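Local coordinates for beta-1,3-glucosyltransferase (Paecilomyces sp. J18, PDB 5JVV), which is a fungal carbohydrate-active enzyme built round two large curved beta sheets, consistent with a jelly-roll sandwich, at residues A[84-95]-A[286-297]; A[11-20]-A[45-55]. One frame throughout, in Å; residues are numbered along the deposited sequence.

Contact 1: A[84-95]-A[286-297]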
loop_
_atom_site.group_PDB
_atom_site.type_symbol
_atom_site.label_atom_id
_atom_site.label_comp_id
_atom_site.label_asym_id
_atom_site.label_seq_id
_atom_site.Cartn_x
_atom_site.Cartn_y
_atom_site.Cartn_z
ATOM N N GLY A 84 -14.420 8.630 -7.953
ATOM C CA GLY A 84 -15.302 7.594 -7.441
ATOM C C GLY A 84 -14.852 7.036 -6.103
ATOM O O GLY A 84 -14.150 7.707 -5.341
ATOM N N LEU A 85 -15.254 5.799 -5.815
ATOM C CA LEU A 85 -14.862 5.142 -4.572
ATOM C C LEU A 85 -14.064 3.887 -4.851
ATOM O O LEU A 85 -14.348 3.161 -5.806
ATOM C CB LEU A 85 -16.085 4.726 -3.761
ATOM C CG LEU A 85 -17.123 5.729 -3.306
ATOM C CD1 LEU A 85 -18.130 4.988 -2.437
ATOM C CD2 LEU A 85 -16.464 6.851 -2.527
ATOM N N VAL A 86 -13.076 3.624 -4.004
ATOM C CA VAL A 86 -12.358 2.358 -4.020
ATOM C C VAL A 86 -12.487 1.737 -2.631
ATOM O O VAL A 86 -12.203 2.390 -1.629
ATOM C CB VAL A 86 -10.880 2.558 -4.361
ATOM C CG1 VAL A 86 -10.119 1.238 -4.241
ATOM C CG2 VAL A 86 -10.735 3.136 -5.759
ATOM N N ILE A 87 -12.932 0.484 -2.574
ATOM C CA ILE A 87 -13.093 -0.215 -1.304
ATOM C C ILE A 87 -12.273 -1.489 -1.337
ATOM O O ILE A 87 -12.531 -2.369 -2.154
ATOM C CB ILE A 87 -14.565 -0.609 -1.065
ATOM C CG1 ILE A 87 -15.476 0.614 -1.219
ATOM C CG2 ILE A 87 -14.730 -1.279 0.305
ATOM C CD1 ILE A 87 -15.509 1.512 -0.006
ATOM N N ALA A 88 -11.275 -1.589 -0.466
ATOM C CA ALA A 88 -10.464 -2.797 -0.390
ATOM C C ALA A 88 -10.642 -3.469 0.959
ATOM O O ALA A 88 -10.303 -2.885 1.992
ATOM C CB ALA A 88 -9.006 -2.469 -0.617
ATOM N N ASP A 89 -11.183 -4.690 0.955
ATOM C CA ASP A 89 -11.283 -5.468 2.179
ATOM C C ASP A 89 -10.051 -6.362 2.261
ATOM O O ASP A 89 -9.882 -7.281 1.458
ATOM C CB ASP A 89 -12.598 -6.269 2.209
ATOM C CG ASP A 89 -12.768 -7.080 3.480
ATOM O OD1 ASP A 89 -11.773 -7.626 3.987
ATOM O OD2 ASP A 89 -13.922 -7.204 3.962
ATOM N N ILE A 90 -9.183 -6.072 3.230
ATOM C CA ILE A 90 -7.882 -6.723 3.340
ATOM C C ILE A 90 -7.799 -7.439 4.687
ATOM O O ILE A 90 -7.932 -6.812 5.738
ATOM C CB ILE A 90 -6.759 -5.668 3.218
ATOM C CG1 ILE A 90 -6.875 -4.935 1.877
ATOM C CG2 ILE A 90 -5.380 -6.306 3.371
ATOM C CD1 ILE A 90 -6.115 -3.619 1.816
ATOM N N LYS A 91 -7.603 -8.753 4.657
ATOM C CA LYS A 91 -7.532 -9.539 5.881
ATOM C C LYS A 91 -6.149 -9.442 6.532
ATOM O O LYS A 91 -6.019 -9.481 7.758
ATOM C CB LYS A 91 -7.890 -11.005 5.589
ATOM C CG LYS A 91 -7.782 -11.927 6.798
ATOM C CD LYS A 91 -7.873 -13.398 6.415
ATOM C CE LYS A 91 -9.249 -13.775 5.893
ATOM N NZ LYS A 91 -10.294 -13.628 6.946
ATOM N N HIS A 92 -5.114 -9.301 5.711
ATOM C CA HIS A 92 -3.742 -9.353 6.190
ATOM C C HIS A 92 -2.897 -8.513 5.250
ATOM O O HIS A 92 -3.149 -8.482 4.042
ATOM C CB HIS A 92 -3.254 -10.812 6.169
ATOM C CG HIS A 92 -1.994 -11.070 6.942
ATOM N ND1 HIS A 92 -0.735 -10.847 6.420
ATOM C CD2 HIS A 92 -1.799 -11.607 8.170
ATOM C CE1 HIS A 92 0.176 -11.205 7.303
ATOM N NE2 HIS A 92 -0.439 -11.666 8.380
ATOM N N MET A 93 -1.910 -7.817 5.801
ATOM C CA MET A 93 -0.935 -7.102 4.988
ATOM C C MET A 93 0.446 -7.479 5.495
ATOM O O MET A 93 0.560 -8.099 6.552
ATOM C CB MET A 93 -1.140 -5.585 5.058
ATOM C CG MET A 93 -0.762 -4.944 6.393
ATOM S SD MET A 93 -0.608 -3.163 6.230
ATOM C CE MET A 93 0.857 -3.092 5.224
ATOM N N PRO A 94 1.503 -7.142 4.739
ATOM C CA PRO A 94 2.817 -7.547 5.254
ATOM C C PRO A 94 3.077 -6.933 6.625
ATOM O O PRO A 94 2.708 -5.771 6.899
ATOM C CB PRO A 94 3.776 -7.021 4.183
ATOM C CG PRO A 94 2.974 -7.173 2.924
ATOM C CD PRO A 94 1.567 -6.761 3.317
ATOM N N GLY A 95 3.666 -7.744 7.504
ATOM C CA GLY A 95 3.803 -7.371 8.898
ATOM C C GLY A 95 4.875 -6.342 9.180
ATOM O O GLY A 95 5.555 -5.836 8.279
ATOM N N GLU A 286 5.345 -13.730 7.477
ATOM C CA GLU A 286 4.210 -12.827 7.675
ATOM C C GLU A 286 4.204 -11.653 6.704
ATOM O O GLU A 286 3.360 -10.773 6.815
ATOM C CB GLU A 286 4.178 -12.287 9.115
ATOM C CG GLU A 286 3.714 -13.295 10.151
ATOM C CD GLU A 286 2.245 -13.630 9.998
ATOM O OE1 GLU A 286 1.418 -12.698 10.102
ATOM O OE2 GLU A 286 1.928 -14.815 9.765
ATOM N N ALA A 287 5.137 -11.637 5.755
ATOM C CA ALA A 287 5.183 -10.560 4.774
ATOM C C ALA A 287 4.295 -10.897 3.585
ATOM O O ALA A 287 4.780 -11.080 2.471
ATOM C CB ALA A 287 6.632 -10.306 4.325
ATOM N N TYR A 288 2.986 -10.974 3.826
ATOM C CA TYR A 288 2.029 -11.268 2.761
ATOM C C TYR A 288 0.767 -10.444 2.856
ATOM O O TYR A 288 0.377 -10.009 3.937
ATOM C CB TYR A 288 1.661 -12.758 2.732
ATOM C CG TYR A 288 0.833 -13.272 3.897
ATOM C CD1 TYR A 288 -0.558 -13.250 3.855
ATOM C CD2 TYR A 288 1.445 -13.836 5.009
ATOM C CE1 TYR A 288 -1.314 -13.751 4.906
ATOM C CE2 TYR A 288 0.705 -14.338 6.064
ATOM C CZ TYR A 288 -0.678 -14.289 6.004
ATOM O OH TYR A 288 -1.433 -14.789 7.044
ATOM N N TRP A 289 0.151 -10.217 1.703
ATOM C CA TRP A 289 -1.195 -9.657 1.634
ATOM C C TRP A 289 -2.197 -10.796 1.553
ATOM O O TRP A 289 -1.966 -11.792 0.858
ATOM C CB TRP A 289 -1.360 -8.815 0.363
ATOM C CG TRP A 289 -0.496 -7.618 0.283
ATOM C CD1 TRP A 289 0.760 -7.546 -0.244
ATOM C CD2 TRP A 289 -0.834 -6.292 0.700
ATOM N NE1 TRP A 289 1.238 -6.261 -0.162
ATOM C CE2 TRP A 289 0.272 -5.468 0.407
ATOM C CE3 TRP A 289 -1.963 -5.719 1.301
ATOM C CZ2 TRP A 289 0.290 -4.111 0.706
ATOM C CZ3 TRP A 289 -1.942 -4.357 1.591
ATOM C CH2 TRP A 289 -0.823 -3.573 1.292
ATOM N N GLU A 290 -3.321 -10.651 2.250
ATOM C CA GLU A 290 -4.466 -11.522 2.000
ATOM C C GLU A 290 -5.624 -10.587 1.755
ATOM O O GLU A 290 -6.072 -9.874 2.658
ATOM C CB GLU A 290 -4.765 -12.477 3.157
ATOM C CG GLU A 290 -5.908 -13.426 2.803
ATOM C CD GLU A 290 -6.105 -14.561 3.791
ATOM O OE1 GLU A 290 -5.239 -14.765 4.668
ATOM O OE2 GLU A 290 -7.140 -15.252 3.682
ATOM N N ILE A 291 -6.086 -10.565 0.515
ATOM C CA ILE A 291 -7.095 -9.602 0.103
ATOM C C ILE A 291 -8.421 -10.318 -0.105
ATOM O O ILE A 291 -8.520 -11.242 -0.913
ATOM C CB ILE A 291 -6.662 -8.885 -1.193
ATOM C CG1 ILE A 291 -5.366 -8.104 -0.949
ATOM C CG2 ILE A 291 -7.772 -7.962 -1.705
ATOM C CD1 ILE A 291 -4.530 -7.859 -2.204
ATOM N N ASN A 292 -9.443 -9.908 0.641
ATOM C CA ASN A 292 -10.777 -10.487 0.479
ATOM C C ASN A 292 -11.455 -10.021 -0.799
ATOM O O ASN A 292 -11.950 -10.835 -1.587
ATOM C CB ASN A 292 -11.664 -10.150 1.678
ATOM C CG ASN A 292 -11.416 -11.062 2.846
ATOM O OD1 ASN A 292 -11.162 -12.258 2.671
ATOM N ND2 ASN A 292 -11.486 -10.512 4.050
ATOM N N TYR A 293 -11.502 -8.711 -1.003
ATOM C CA TYR A 293 -12.058 -8.193 -2.247
ATOM C C TYR A 293 -11.625 -6.782 -2.533
ATOM O O TYR A 293 -11.158 -6.065 -1.645
ATOM C CB TYR A 293 -13.590 -8.259 -2.254
ATOM C CG TYR A 293 -14.312 -7.374 -1.252
ATOM C CD1 TYR A 293 -14.486 -6.004 -1.477
ATOM C CD2 TYR A 293 -14.867 -7.923 -0.101
ATOM C CE1 TYR A 293 -15.183 -5.210 -0.564
ATOM C CE2 TYR A 293 -15.564 -7.140 0.806
ATOM C CZ TYR A 293 -15.716 -5.789 0.574
ATOM O OH TYR A 293 -16.410 -5.014 1.482
ATOM N N LEU A 294 -11.790 -6.396 -3.794
ATOM C CA LEU A 294 -11.590 -5.019 -4.218
ATOM C C LEU A 294 -12.820 -4.603 -5.010
ATOM O O LEU A 294 -13.157 -5.230 -6.021
ATOM C CB LEU A 294 -10.325 -4.894 -5.073
ATOM C CG LEU A 294 -10.052 -3.528 -5.705
ATOM C CD1 LEU A 294 -9.956 -2.457 -4.635
ATOM C CD2 LEU A 294 -8.779 -3.579 -6.543
ATOM N N LYS A 295 -13.508 -3.570 -4.543
ATOM C CA LYS A 295 -14.692 -3.071 -5.238
ATOM C C LYS A 295 -14.534 -1.596 -5.577
ATOM O O LYS A 295 -14.056 -0.809 -4.753
ATOM C CB LYS A 295 -15.959 -3.320 -4.409
ATOM C CG LYS A 295 -16.260 -4.812 -4.270
ATOM C CD LYS A 295 -17.425 -5.135 -3.347
ATOM C CE LYS A 295 -17.517 -6.649 -3.180
ATOM N NZ LYS A 295 -18.665 -7.076 -2.337
ATOM N N THR A 296 -14.911 -1.218 -6.799
ATOM C CA THR A 296 -14.840 0.178 -7.215
ATOM C C THR A 296 -16.234 0.681 -7.567
ATOM O O THR A 296 -17.101 -0.103 -7.978
ATOM C CB THR A 296 -13.905 0.356 -8.418
ATOM O OG1 THR A 296 -14.392 -0.435 -9.508
ATOM C CG2 THR A 296 -12.495 -0.089 -8.074
ATOM N N TYR A 297 -16.454 1.979 -7.386
ATOM C CA TYR A 297 -17.758 2.587 -7.624
ATOM C C TYR A 297 -17.572 3.907 -8.353
ATOM O O TYR A 297 -16.542 4.571 -8.212
ATOM C CB TYR A 297 -18.487 2.860 -6.301
ATOM C CG TYR A 297 -18.764 1.638 -5.462
ATOM C CD1 TYR A 297 -20.022 1.044 -5.464
ATOM C CD2 TYR A 297 -17.779 1.092 -4.649
ATOM C CE1 TYR A 297 -20.279 -0.071 -4.694
ATOM C CE2 TYR A 297 -18.027 -0.021 -3.879
ATOM C CZ TYR A 297 -19.278 -0.595 -3.902
ATOM O OH TYR A 297 -19.516 -1.708 -3.127
HETATM O O HOH W 1 -16.153 -5.687 3.904
#
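His92 lies flat over the ring of Tyr288 in an offset stack, centroids 3.7 Å apart and planes 3° from parallel, where the antiparallel ladder of strands 84-90 and 289-297, in one of the two large beta sheets, runs on beyond a corner at Lys91 to the pair His92-Glu290. Two classic beta bulges interrupt this ladder: Asp89 O accepts from Asn292 N and Tyr293 N, Glu290 O from Lys91 N and His92 N. Tyr288 CG sits between its backbone N and carbonyl carbon (chi1 69°), which folds the phenol back against the imidazole. Histidine suits this place because it can donate from two sides within its plane: ND1 to Tyr288 O at 2.8 Å and NE2 to Glu286 OE1 at 2.7 Å, the latter oxygen met from above its carboxylate plane. Together the bonds fix the ring's rotation. Nearby, Pro94 CD rests 3.4 Å from the centroid of the five-membered ring of Trp289, and Met93 CB covers the six-membered ring on the same face, while Trp289 NE1 donates to Asp244 O. Farther along, Asp89 CB makes a CH-pi contact 3.5 Å from the centroid of the Tyr293 ring, whose opposite face carries Lys295 CE. Asp89 OD1 accepts from Asn292 ND2 at 2.9 Å and forms a salt bridge with Arg202. Its other oxygen, OD2, accepts a hydrogen bond from a water at 2.7 Å, and that water stands 2.5 Å from Tyr293 OH.

Contact 2: A[11-20]-A[45-55]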
loop_
_atom_site.group_PDB
_atom_site.type_symbol
_atom_site.label_atom_id
_atom_site.label_comp_id
_atom_site.label_asym_id
_atom_site.label_seq_id
_atom_site.Cartn_x
_atom_site.Cartn_y
_atom_site.Cartn_z
ATOM N N GLY A 11 -10.840 -13.362 -5.657
ATOM C CA GLY A 11 -10.342 -14.641 -6.134
ATOM C C GLY A 11 -9.650 -14.566 -7.478
ATOM O O GLY A 11 -8.882 -13.638 -7.741
ATOM N N LYS A 12 -9.930 -15.540 -8.339
ATOM C CA LYS A 12 -9.294 -15.589 -9.657
ATOM C C LYS A 12 -9.604 -14.349 -10.486
ATOM O O LYS A 12 -8.748 -13.870 -11.234
ATOM C CB LYS A 12 -9.739 -16.840 -10.417
ATOM C CG LYS A 12 -9.562 -18.116 -9.628
ATOM C CD LYS A 12 -10.113 -19.329 -10.369
ATOM C CE LYS A 12 -9.212 -19.742 -11.523
ATOM N NZ LYS A 12 -9.212 -21.227 -11.714
ATOM N N ASP A 13 -10.824 -13.832 -10.362
ATOM C CA ASP A 13 -11.215 -12.629 -11.090
ATOM C C ASP A 13 -10.358 -11.443 -10.680
ATOM O O ASP A 13 -10.006 -10.601 -11.505
ATOM C CB ASP A 13 -12.693 -12.300 -10.851
ATOM C CG ASP A 13 -13.628 -13.325 -11.459
ATOM O OD1 ASP A 13 -13.199 -14.082 -12.354
ATOM O OD2 ASP A 13 -14.807 -13.360 -11.047
ATOM N N PHE A 14 -10.024 -11.380 -9.394
ATOM C CA PHE A 14 -9.131 -10.347 -8.898
ATOM C C PHE A 14 -7.778 -10.496 -9.587
ATOM O O PHE A 14 -7.270 -9.546 -10.173
ATOM C CB PHE A 14 -8.976 -10.475 -7.375
ATOM C CG PHE A 14 -7.988 -9.507 -6.777
ATOM C CD1 PHE A 14 -8.405 -8.272 -6.292
ATOM C CD2 PHE A 14 -6.638 -9.848 -6.691
ATOM C CE1 PHE A 14 -7.495 -7.391 -5.737
ATOM C CE2 PHE A 14 -5.725 -8.974 -6.147
ATOM C CZ PHE A 14 -6.153 -7.748 -5.656
ATOM N N LEU A 15 -7.188 -11.683 -9.515
ATOM C CA LEU A 15 -5.888 -11.908 -10.143
ATOM C C LEU A 15 -5.903 -11.588 -11.647
ATOM O O LEU A 15 -4.945 -11.010 -12.177
ATOM C CB LEU A 15 -5.421 -13.345 -9.903
ATOM C CG LEU A 15 -5.077 -13.698 -8.457
ATOM C CD1 LEU A 15 -4.809 -15.189 -8.320
ATOM C CD2 LEU A 15 -3.872 -12.882 -7.971
ATOM N N ASP A 16 -6.981 -11.959 -12.328
ATOM C CA ASP A 16 -7.093 -11.703 -13.762
ATOM C C ASP A 16 -7.182 -10.216 -14.094
ATOM O O ASP A 16 -6.968 -9.826 -15.238
ATOM C CB ASP A 16 -8.319 -12.416 -14.343
ATOM C CG ASP A 16 -8.151 -13.920 -14.410
ATOM O OD1 ASP A 16 -7.007 -14.409 -14.329
ATOM O OD2 ASP A 16 -9.172 -14.620 -14.566
ATOM N N ALA A 17 -7.501 -9.389 -13.099
ATOM C CA ALA A 17 -7.692 -7.952 -13.318
ATOM C C ALA A 17 -6.425 -7.136 -13.092
ATOM O O ALA A 17 -6.460 -5.907 -13.133
ATOM C CB ALA A 17 -8.817 -7.433 -12.433
ATOM N N PHE A 18 -5.310 -7.821 -12.858
ATOM C CA PHE A 18 -4.031 -7.148 -12.647
ATOM C C PHE A 18 -2.971 -7.722 -13.569
ATOM O O PHE A 18 -3.009 -8.905 -13.905
ATOM C CB PHE A 18 -3.567 -7.303 -11.187
ATOM C CG PHE A 18 -4.370 -6.494 -10.205
ATOM C CD1 PHE A 18 -3.894 -5.270 -9.758
ATOM C CD2 PHE A 18 -5.595 -6.952 -9.733
ATOM C CE1 PHE A 18 -4.625 -4.507 -8.858
ATOM C CE2 PHE A 18 -6.329 -6.199 -8.834
ATOM C CZ PHE A 18 -5.844 -4.975 -8.394
ATOM N N SER A 19 -2.036 -6.885 -13.990
ATOM C CA SER A 19 -0.836 -7.381 -14.648
ATOM C C SER A 19 0.230 -7.523 -13.582
ATOM O O SER A 19 0.200 -6.820 -12.566
ATOM C CB SER A 19 -0.372 -6.413 -15.733
ATOM O OG SER A 19 -0.075 -5.136 -15.196
ATOM N N PHE A 20 1.171 -8.436 -13.802
ATOM C CA PHE A 20 2.255 -8.647 -12.858
ATOM C C PHE A 20 3.514 -7.937 -13.344
ATOM O O PHE A 20 4.085 -8.294 -14.380
ATOM C CB PHE A 20 2.524 -10.140 -12.664
ATOM C CG PHE A 20 1.539 -10.825 -11.744
ATOM C CD1 PHE A 20 1.991 -11.551 -10.651
ATOM C CD2 PHE A 20 0.171 -10.739 -11.970
ATOM C CE1 PHE A 20 1.090 -12.192 -9.801
ATOM C CE2 PHE A 20 -0.737 -11.375 -11.123
ATOM C CZ PHE A 20 -0.274 -12.097 -10.039
ATOM N N VAL A 45 1.658 -16.748 -4.845
ATOM C CA VAL A 45 0.315 -16.297 -5.183
ATOM C C VAL A 45 -0.601 -17.500 -5.212
ATOM O O VAL A 45 -0.272 -18.535 -5.811
ATOM C CB VAL A 45 0.277 -15.599 -6.560
ATOM C CG1 VAL A 45 -1.166 -15.400 -7.024
ATOM C CG2 VAL A 45 1.005 -14.262 -6.497
ATOM N N LYS A 46 -1.753 -17.369 -4.564
ATOM C CA LYS A 46 -2.744 -18.434 -4.555
ATOM C C LYS A 46 -4.082 -17.851 -4.149
ATOM O O LYS A 46 -4.147 -16.766 -3.558
ATOM C CB LYS A 46 -2.340 -19.536 -3.574
ATOM C CG LYS A 46 -2.177 -19.062 -2.134
ATOM C CD LYS A 46 -1.501 -20.126 -1.262
ATOM C CE LYS A 46 -1.284 -19.612 0.161
ATOM N NZ LYS A 46 -0.440 -20.551 0.974
ATOM N N VAL A 47 -5.150 -18.575 -4.470
ATOM C CA VAL A 47 -6.470 -18.252 -3.935
ATOM C C VAL A 47 -6.677 -19.217 -2.784
ATOM O O VAL A 47 -6.437 -20.424 -2.920
ATOM C CB VAL A 47 -7.575 -18.420 -4.985
ATOM C CG1 VAL A 47 -8.948 -18.208 -4.353
ATOM C CG2 VAL A 47 -7.369 -17.450 -6.125
ATOM N N THR A 48 -7.063 -18.691 -1.629
ATOM C CA THR A 48 -7.203 -19.529 -0.450
ATOM C C THR A 48 -8.563 -20.217 -0.419
ATOM O O THR A 48 -9.461 -19.906 -1.215
ATOM C CB THR A 48 -7.036 -18.735 0.856
ATOM O OG1 THR A 48 -8.227 -17.971 1.110
ATOM C CG2 THR A 48 -5.819 -17.802 0.788
ATOM N N SER A 49 -8.718 -21.141 0.515
ATOM C CA SER A 49 -9.969 -21.881 0.645
ATOM C C SER A 49 -11.139 -20.998 1.090
ATOM O O SER A 49 -12.296 -21.363 0.896
ATOM C CB SER A 49 -9.783 -23.058 1.599
ATOM O OG SER A 49 -9.458 -22.608 2.904
ATOM N N SER A 50 -10.848 -19.842 1.683
ATOM C CA SER A 50 -11.911 -18.917 2.069
ATOM C C SER A 50 -12.271 -17.975 0.918
ATOM O O SER A 50 -13.203 -17.170 1.027
ATOM C CB SER A 50 -11.502 -18.106 3.295
ATOM O OG SER A 50 -10.531 -17.139 2.940
ATOM N N GLY A 51 -11.540 -18.077 -0.188
ATOM C CA GLY A 51 -11.848 -17.288 -1.367
ATOM C C GLY A 51 -11.031 -16.010 -1.502
ATOM O O GLY A 51 -11.180 -15.272 -2.479
ATOM N N SER A 52 -10.158 -15.748 -0.534
ATOM C CA SER A 52 -9.313 -14.561 -0.582
ATOM C C SER A 52 -8.101 -14.803 -1.469
ATOM O O SER A 52 -7.810 -15.943 -1.843
ATOM C CB SER A 52 -8.841 -14.208 0.820
ATOM O OG SER A 52 -8.110 -15.296 1.352
ATOM N N VAL A 53 -7.401 -13.725 -1.802
ATOM C CA VAL A 53 -6.182 -13.804 -2.590
ATOM C C VAL A 53 -4.960 -13.563 -1.702
ATOM O O VAL A 53 -4.892 -12.576 -0.966
ATOM C CB VAL A 53 -6.209 -12.782 -3.747
ATOM C CG1 VAL A 53 -4.838 -12.693 -4.417
ATOM C CG2 VAL A 53 -7.277 -13.165 -4.762
ATOM N N TYR A 54 -4.004 -14.481 -1.780
ATOM C CA TYR A 54 -2.748 -14.394 -1.053
ATOM C C TYR A 54 -1.656 -13.908 -2.002
ATOM O O TYR A 54 -1.459 -14.488 -3.079
ATOM C CB TYR A 54 -2.393 -15.784 -0.498
ATOM C CG TYR A 54 -0.999 -15.944 0.090
ATOM C CD1 TYR A 54 -0.801 -15.929 1.469
ATOM C CD2 TYR A 54 0.108 -16.158 -0.724
ATOM C CE1 TYR A 54 0.461 -16.085 2.016
ATOM C CE2 TYR A 54 1.377 -16.318 -0.186
ATOM C CZ TYR A 54 1.544 -16.283 1.189
ATOM O OH TYR A 54 2.803 -16.440 1.737
ATOM N N LEU A 55 -0.968 -12.840 -1.610
ATOM C CA LEU A 55 0.230 -12.361 -2.311
ATOM C C LEU A 55 1.364 -12.319 -1.296
ATOM O O LEU A 55 1.381 -11.463 -0.417
ATOM C CB LEU A 55 0.013 -10.957 -2.875
ATOM C CG LEU A 55 -1.287 -10.646 -3.615
ATOM C CD1 LEU A 55 -1.352 -9.152 -3.911
ATOM C CD2 LEU A 55 -1.397 -11.484 -4.903
HETATM O O HOH W 2 -10.428 -12.387 -3.134
#
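With CG anti to its carbonyl carbon (chi1 -68°), Leu15 sends both methyls from helix 11-16 onto the hairpin of strands 45-47 and 53-55, while Val53 holds CG1 anti to its backbone N (chi1 170°) to meet one of them, CD2. Leu15 CD2 touches Val53 CG1 at 3.7 Å and, tip to tip, Val45 CG1 at 3.8 Å. The other branch slides past Val47 in the opposite direction, CD1 lying 4.1 Å from Val47 CG2. A leucine fits here because its forked end can address several valines at once, and valines suit the strands because they are compact and beta-branched. Val53 has a second methyl at work: CG2 packs 3.9 Å from Phe14 CD2 and also lies 3.4 Å from Gly11 O. Phe14 then reaches on to Ile291 and Leu294 of the adjoining strand. At the far end Phe20 offers its ring edge, CE1 standing 3.9 Å from Val45 CG2. Gly11 O accepts from Leu15 N, and the positive phi of 56° at Gly11 is easily adopted by a residue without a side chain; its N donates to a water at 2.7 Å that also lies close to Gly51 O at the end of the type I turn Thr48-Gly51. No direct hydrogen bond joins the two segments, so helix and hairpin are held by dispersion and the hydrophobic effect, with shape rather than polar pairing setting how they fit.

Strand 289-297 joins the two contacts: in contact 1 it pairs with 84-90, and along its other edge it pairs with 53-55, part of the hairpin of contact 2. Their centres are 11 Å apart. The backbone link Trp289 N to Leu55 O, 2.7 Å, is a probable hydrogen bond, as is Glu290 OE2 to Ser52 OG at 2.5 Å. Beside them Tyr54 stacks on Tyr288, CE1 to Tyr288 CG 3.4 Å, extending the aromatic pile that includes His92. Contact 1 lies deeper, its centre about 9 Å from the centre of the chain. The centre of contact 2 is about 17 Å from the centre of the chain, where the helix covers the sheet farther out.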